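Local coordinates for protein arginine N-methyltransferase SFM1 (Saccharomyces cerevisiae, PDB 5C74) that transfers a methyl group from S-adenosyl-L-methionine to an arginine of ribosomal protein S3, giving the monomethylated residue, at residues E19-L24 against Q48-L53; L32-L37 against L53-T58. All coordinates share one frame; numbering follows the deposited sequence.

Contact 1 of 2, residues E19-L24 against Q48-L53; sequences EYSQIL and QRLLKL. With SO4 (sulfate ion), chain C.
Leu-50 reaches from helix 48-52 to three residues of helix 14-27. From CB the chain runs to CG, beside the backbone N (chi1 -63°), and the fork there sends both methyls across the interface. CD1 comes to the edge of the Tyr-20 ring, near its plane, 4.2 Å from Tyr-20 CD2. CD2 does more of the packing: it lies 3.8 Å from Tyr-20 CB and 4.0 Å from Leu-24 CD1, the Leu-24 and Leu-50 side chains crossing at about a right angle. The same methyl presses on Ser-21, with Leu-50 CD2 3.4 Å from Ser-21 OG. That hydroxyl is turned back on its own helix and is hydrogen-bonded to the carbonyl of Ile-17, while the Tyr-20 hydroxyl bonds to His-7.

One turn further on, Leu-53 closes the seam: its CD1 touches Ser-21 CB at 3.7 Å, and its CB meets Leu-24 CD1. No hydrogen bond joins the segments. At the start of the short helix a sulfate, probably from the crystallisation liquor, accepts hydrogen bonds from the backbone N-H groups of Gln-48, at O2, and Arg-49, at O3. A bend at chi3 folds the Arg-49 chain back, and NE makes a second bond to O3, while NH2 reaches O1 at 2.9 Å in a nearly straight bond (172°); NH2 also forms a salt bridge with Glu-14.

The axes of the short segments 19-24 and 48-52 run 10.0 Å apart and 10° from parallel: this is apolar packing of neighbouring helices against one face of the parallel sheet of a SPOUT-type alpha/beta fold.

Contact 2 of 2, residues L32-L37 against L53-T58; sequences LILSSL and LGLRWT
Leu-34 pairs with Trp-57 in a parallel bridge, gripped by two backbone hydrogen bonds: Leu-34 N gives an almost straight one to Arg-56 O (2.9 Å, 174°), and Thr-58 N gives a more bent one to Leu-34 O (2.9 Å, 141°). Beyond the bridge the chain turns at Ser-36, and Leu-37 N donates to Thr-58 O at 3.2 Å. At the other end the strands are spliced by water: one molecule donates to Leu-32 O and accepts from Arg-56 N, filling the place of a direct bond.

The apolar side chains gather on the Leu-34 and Trp-57 side. Leu-55 spreads its two methyls over two partners, CD2 lying 3.7 Å from Leu-34 CD1 and CD1 4.0 Å from Leu-32 CD2. Its CG is anti to the backbone N (chi1 180°), which turns this fork toward strand 32-35; the Leu-34 and Leu-55 side chains cross at about a right angle. Leu-34 CB also meets Trp-57 CB. The indole itself touches Leu-37: Leu-37 CD2 approaches Trp-57 CE3 obliquely, at 4.0 Å, while Leu-37 CD1 packs by Thr-58 O.

The ends of two side chains look elsewhere for polar partners. Arg-56 lays its CB by Leu-32 O, then runs extended to a salt bridge with Asp-71, and Thr-58 OG1 bonds to Asp-68.

Gly-54, with positive phi, ends helix 48-52 in a Schellman motif and leads the chain into the short, weakly bonded strand 56-57. Strand 32-35, helix 48-52 and strand 56-57 thus form a beta-alpha-beta crossover, with 56-57 as an outermost strand of the parallel sheet within this chain.

In the fold
From the N terminus, helix 14-27 leads into strand 32-35, a connection leads on to helix 48-52, and the chain then turns into strand 56-57. Contact 1 closes the loop from the first helix to the second, with strand 32-35 inside it; contact 2 closes the loop from that strand to the next, with helix 48-52 inside. The two therefore cross rather than nest, and share Leu-53. Their centres are about 10 Å apart. Between them, Tyr-20, Ile-23 and Leu-24 pack helix 14-27 on strand 32-35, and the probable bond of Leu-55 N to Leu-50 O joins the end of helix 48-52 to the chain leading into strand 56-57.

Contact 1 of 2, residues E19-L24 against Q48-L53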
loop_
_atom_site.group_PDB
_atom_site.type_symbol
_atom_site.label_atom_id
_atom_site.label_comp_id
_atom_site.label_asym_id
_atom_site.label_seq_id
_atom_site.Cartn_x
_atom_site.Cartn_y
_atom_site.Cartn_z
ATOM N N GLU A 19 -3.645 4.472 -9.074
ATOM C CA GLU A 19 -3.709 3.659 -10.298
ATOM C C GLU A 19 -5.035 2.939 -10.438
ATOM O O GLU A 19 -5.646 2.963 -11.517
ATOM C CB GLU A 19 -2.560 2.655 -10.349
ATOM C CG GLU A 19 -1.219 3.368 -10.539
ATOM C CD GLU A 19 -0.089 2.458 -11.018
ATOM O OE1 GLU A 19 -0.253 1.208 -11.027
ATOM O OE2 GLU A 19 0.964 3.021 -11.399
ATOM N N TYR A 20 -5.491 2.301 -9.367
ATOM C CA TYR A 20 -6.801 1.633 -9.418
ATOM C C TYR A 20 -7.932 2.621 -9.701
ATOM O O TYR A 20 -8.869 2.297 -10.434
ATOM C CB TYR A 20 -7.091 0.886 -8.110
ATOM C CG TYR A 20 -6.259 -0.362 -7.899
ATOM C CD1 TYR A 20 -5.407 -0.856 -8.893
ATOM C CD2 TYR A 20 -6.341 -1.069 -6.705
ATOM C CE1 TYR A 20 -4.656 -2.003 -8.674
ATOM C CE2 TYR A 20 -5.597 -2.201 -6.486
ATOM C CZ TYR A 20 -4.769 -2.674 -7.462
ATOM O OH TYR A 20 -4.053 -3.813 -7.193
ATOM N N SER A 21 -7.859 3.817 -9.110
ATOM C CA SER A 21 -8.876 4.833 -9.341
ATOM C C SER A 21 -8.919 5.207 -10.812
ATOM O O SER A 21 -9.997 5.375 -11.376
ATOM C CB SER A 21 -8.615 6.091 -8.507
ATOM O OG SER A 21 -8.682 5.791 -7.125
ATOM N N GLN A 22 -7.743 5.358 -11.423
ATOM C CA GLN A 22 -7.671 5.721 -12.835
ATOM C C GLN A 22 -8.269 4.612 -13.697
ATOM O O GLN A 22 -9.015 4.876 -14.650
ATOM C CB GLN A 22 -6.221 5.999 -13.248
ATOM C CG GLN A 22 -6.062 6.428 -14.705
ATOM C CD GLN A 22 -6.240 7.911 -14.905
ATOM O OE1 GLN A 22 -6.818 8.611 -14.061
ATOM N NE2 GLN A 22 -5.724 8.413 -16.027
ATOM N N ILE A 23 -7.960 3.368 -13.352
ATOM C CA ILE A 23 -8.527 2.217 -14.083
ATOM C C ILE A 23 -10.058 2.203 -14.009
ATOM O O ILE A 23 -10.742 2.055 -15.033
ATOM C CB ILE A 23 -7.942 0.889 -13.544
ATOM C CG1 ILE A 23 -6.448 0.815 -13.915
ATOM C CG2 ILE A 23 -8.703 -0.316 -14.083
ATOM C CD1 ILE A 23 -5.624 -0.222 -13.117
ATOM N N LEU A 24 -10.594 2.392 -12.807
ATOM C CA LEU A 24 -12.040 2.432 -12.618
ATOM C C LEU A 24 -12.690 3.554 -13.415
ATOM O O LEU A 24 -13.760 3.371 -13.989
ATOM C CB LEU A 24 -12.381 2.570 -11.125
ATOM C CG LEU A 24 -12.083 1.332 -10.277
ATOM C CD1 LEU A 24 -12.004 1.683 -8.778
ATOM C CD2 LEU A 24 -13.158 0.267 -10.508
ATOM N N GLN A 48 -11.542 4.199 1.086
ATOM C CA GLN A 48 -12.831 4.849 0.846
ATOM C C GLN A 48 -12.981 5.369 -0.581
ATOM O O GLN A 48 -14.078 5.337 -1.147
ATOM C CB GLN A 48 -13.042 6.004 1.828
ATOM C CG GLN A 48 -13.346 5.561 3.251
ATOM C CD GLN A 48 -14.641 4.777 3.349
ATOM O OE1 GLN A 48 -14.659 3.641 3.820
ATOM N NE2 GLN A 48 -15.731 5.381 2.899
ATOM N N ARG A 49 -11.888 5.853 -1.160
ATOM C CA ARG A 49 -11.936 6.366 -2.521
ATOM C C ARG A 49 -12.318 5.258 -3.498
ATOM O O ARG A 49 -13.070 5.491 -4.454
ATOM C CB ARG A 49 -10.592 7.000 -2.897
ATOM C CG ARG A 49 -10.469 8.442 -2.405
ATOM C CD ARG A 49 -9.016 8.942 -2.484
ATOM N NE ARG A 49 -8.120 8.186 -1.603
ATOM C CZ ARG A 49 -6.799 8.161 -1.756
ATOM N NH1 ARG A 49 -6.238 8.855 -2.748
ATOM N NH2 ARG A 49 -6.041 7.449 -0.931
ATOM N N LEU A 50 -11.836 4.046 -3.242
ATOM C CA LEU A 50 -12.110 2.944 -4.160
ATOM C C LEU A 50 -13.527 2.396 -3.953
ATOM O O LEU A 50 -14.215 2.029 -4.910
ATOM C CB LEU A 50 -11.070 1.839 -3.991
ATOM C CG LEU A 50 -9.638 2.288 -4.336
ATOM C CD1 LEU A 50 -8.642 1.179 -4.068
ATOM C CD2 LEU A 50 -9.539 2.737 -5.805
ATOM N N LEU A 51 -13.955 2.332 -2.702
ATOM C CA LEU A 51 -15.338 1.951 -2.418
ATOM C C LEU A 51 -16.312 2.911 -3.105
ATOM O O LEU A 51 -17.276 2.479 -3.735
ATOM C CB LEU A 51 -15.577 1.918 -0.916
ATOM C CG LEU A 51 -14.905 0.749 -0.188
ATOM C CD1 LEU A 51 -15.151 0.839 1.319
ATOM C CD2 LEU A 51 -15.358 -0.598 -0.738
ATOM N N LYS A 52 -16.045 4.213 -3.017
ATOM C CA LYS A 52 -16.943 5.188 -3.628
ATOM C C LYS A 52 -16.963 5.049 -5.142
ATOM O O LYS A 52 -17.966 5.362 -5.785
ATOM C CB LYS A 52 -16.560 6.615 -3.228
ATOM C CG LYS A 52 -16.776 6.880 -1.742
ATOM C CD LYS A 52 -16.786 8.362 -1.417
ATOM C CE LYS A 52 -16.944 8.582 0.082
ATOM N NZ LYS A 52 -15.788 8.019 0.834
ATOM N N LEU A 53 -15.871 4.560 -5.713
ATOM C CA LEU A 53 -15.822 4.345 -7.157
ATOM C C LEU A 53 -16.430 2.992 -7.566
ATOM O O LEU A 53 -16.514 2.670 -8.750
ATOM C CB LEU A 53 -14.378 4.451 -7.662
ATOM C CG LEU A 53 -13.842 5.884 -7.789
ATOM C CD1 LEU A 53 -12.341 5.907 -8.138
ATOM C CD2 LEU A 53 -14.635 6.646 -8.840
HETATM S S SO4 C . -8.805 6.467 1.485
HETATM O O1 SO4 C . -7.385 6.147 1.329
HETATM O O2 SO4 C . -9.361 5.512 2.427
HETATM O O3 SO4 C . -9.476 6.366 0.194
HETATM O O4 SO4 C . -8.976 7.815 2.008
#

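Contact 2 of 2, residues L32-L37 against L53-T58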
loop_
_atom_site.group_PDB
_atom_site.type_symbol
_atom_site.label_atom_id
_atom_site.label_comp_id
_atom_site.label_asym_id
_atom_site.label_seq_id
_atom_site.Cartn_x
_atom_site.Cartn_y
_atom_site.Cartn_z
ATOM N N LEU A 32 -13.699 -4.207 -13.778
ATOM C CA LEU A 32 -12.466 -4.495 -13.045
ATOM C C LEU A 32 -12.812 -5.336 -11.816
ATOM O O LEU A 32 -13.734 -5.001 -11.068
ATOM C CB LEU A 32 -11.757 -3.210 -12.599
ATOM C CG LEU A 32 -10.563 -3.407 -11.644
ATOM C CD1 LEU A 32 -9.380 -4.121 -12.345
ATOM C CD2 LEU A 32 -10.108 -2.084 -11.043
ATOM N N ILE A 33 -12.076 -6.418 -11.596
ATOM C CA ILE A 33 -12.227 -7.176 -10.349
ATOM C C ILE A 33 -10.864 -7.429 -9.718
ATOM O O ILE A 33 -9.933 -7.867 -10.401
ATOM C CB ILE A 33 -12.926 -8.541 -10.568
ATOM C CG1 ILE A 33 -14.217 -8.382 -11.376
ATOM C CG2 ILE A 33 -13.214 -9.217 -9.210
ATOM C CD1 ILE A 33 -14.032 -8.569 -12.883
ATOM N N LEU A 34 -10.734 -7.142 -8.422
ATOM C CA LEU A 34 -9.533 -7.522 -7.687
ATOM C C LEU A 34 -9.781 -8.889 -7.085
ATOM O O LEU A 34 -10.826 -9.111 -6.490
ATOM C CB LEU A 34 -9.211 -6.528 -6.559
ATOM C CG LEU A 34 -8.953 -5.057 -6.862
ATOM C CD1 LEU A 34 -8.401 -4.397 -5.584
ATOM C CD2 LEU A 34 -7.978 -4.894 -8.029
ATOM N N SER A 35 -8.836 -9.806 -7.237
ATOM C CA SER A 35 -9.027 -11.155 -6.726
ATOM C C SER A 35 -7.857 -11.584 -5.848
ATOM O O SER A 35 -6.806 -10.950 -5.841
ATOM C CB SER A 35 -9.197 -12.148 -7.884
ATOM O OG SER A 35 -7.996 -12.228 -8.633
ATOM N N SER A 36 -8.059 -12.686 -5.135
ATOM C CA SER A 36 -7.071 -13.263 -4.224
ATOM C C SER A 36 -6.554 -12.270 -3.183
ATOM O O SER A 36 -5.399 -12.370 -2.765
ATOM C CB SER A 36 -5.891 -13.862 -5.008
ATOM O OG SER A 36 -6.342 -14.957 -5.808
ATOM N N LEU A 37 -7.414 -11.358 -2.728
ATOM C CA LEU A 37 -7.074 -10.534 -1.558
ATOM C C LEU A 37 -6.792 -11.429 -0.359
ATOM O O LEU A 37 -7.344 -12.535 -0.263
ATOM C CB LEU A 37 -8.201 -9.551 -1.223
ATOM C CG LEU A 37 -7.980 -8.232 -1.987
ATOM C CD1 LEU A 37 -8.398 -8.374 -3.458
ATOM C CD2 LEU A 37 -8.685 -7.071 -1.342
ATOM N N LEU A 53 -15.871 4.560 -5.713
ATOM C CA LEU A 53 -15.822 4.345 -7.157
ATOM C C LEU A 53 -16.430 2.992 -7.566
ATOM O O LEU A 53 -16.514 2.670 -8.750
ATOM C CB LEU A 53 -14.378 4.451 -7.662
ATOM C CG LEU A 53 -13.842 5.884 -7.789
ATOM C CD1 LEU A 53 -12.341 5.907 -8.138
ATOM C CD2 LEU A 53 -14.635 6.646 -8.840
ATOM N N GLY A 54 -16.848 2.203 -6.589
ATOM C CA GLY A 54 -17.536 0.954 -6.881
ATOM C C GLY A 54 -16.655 -0.273 -7.039
ATOM O O GLY A 54 -17.053 -1.253 -7.677
ATOM N N LEU A 55 -15.466 -0.239 -6.443
ATOM C CA LEU A 55 -14.491 -1.317 -6.609
ATOM C C LEU A 55 -15.047 -2.689 -6.227
ATOM O O LEU A 55 -15.531 -2.880 -5.117
ATOM C CB LEU A 55 -13.241 -1.038 -5.766
ATOM C CG LEU A 55 -12.177 -2.136 -5.882
ATOM C CD1 LEU A 55 -11.510 -2.103 -7.264
ATOM C CD2 LEU A 55 -11.155 -2.016 -4.760
ATOM N N ARG A 56 -14.957 -3.640 -7.147
ATOM C CA ARG A 56 -15.268 -5.042 -6.853
ATOM C C ARG A 56 -14.025 -5.821 -6.466
ATOM O O ARG A 56 -13.020 -5.798 -7.181
ATOM C CB ARG A 56 -15.913 -5.713 -8.070
ATOM C CG ARG A 56 -17.204 -5.069 -8.485
ATOM C CD ARG A 56 -17.724 -5.667 -9.783
ATOM N NE ARG A 56 -19.117 -5.288 -9.986
ATOM C CZ ARG A 56 -19.941 -5.872 -10.851
ATOM N NH1 ARG A 56 -19.512 -6.867 -11.611
ATOM N NH2 ARG A 56 -21.198 -5.459 -10.956
ATOM N N TRP A 57 -14.105 -6.542 -5.349
ATOM C CA TRP A 57 -12.959 -7.299 -4.867
ATOM C C TRP A 57 -13.416 -8.602 -4.236
ATOM O O TRP A 57 -14.547 -8.708 -3.759
ATOM C CB TRP A 57 -12.171 -6.477 -3.843
ATOM C CG TRP A 57 -13.021 -6.081 -2.693
ATOM C CD1 TRP A 57 -13.875 -5.020 -2.627
ATOM C CD2 TRP A 57 -13.135 -6.768 -1.441
ATOM N NE1 TRP A 57 -14.516 -5.002 -1.410
ATOM C CE2 TRP A 57 -14.074 -6.061 -0.661
ATOM C CE3 TRP A 57 -12.538 -7.914 -0.909
ATOM C CZ2 TRP A 57 -14.418 -6.452 0.635
ATOM C CZ3 TRP A 57 -12.893 -8.308 0.387
ATOM C CH2 TRP A 57 -13.822 -7.576 1.136
ATOM N N THR A 58 -12.529 -9.588 -4.196
ATOM C CA THR A 58 -12.839 -10.825 -3.487
ATOM C C THR A 58 -11.567 -11.473 -2.979
ATOM O O THR A 58 -10.489 -11.260 -3.542
ATOM C CB THR A 58 -13.605 -11.809 -4.384
ATOM O OG1 THR A 58 -13.824 -13.030 -3.678
ATOM C CG2 THR A 58 -12.815 -12.101 -5.654
HETATM O O HOH W 1 -14.532 -2.762 -9.719
#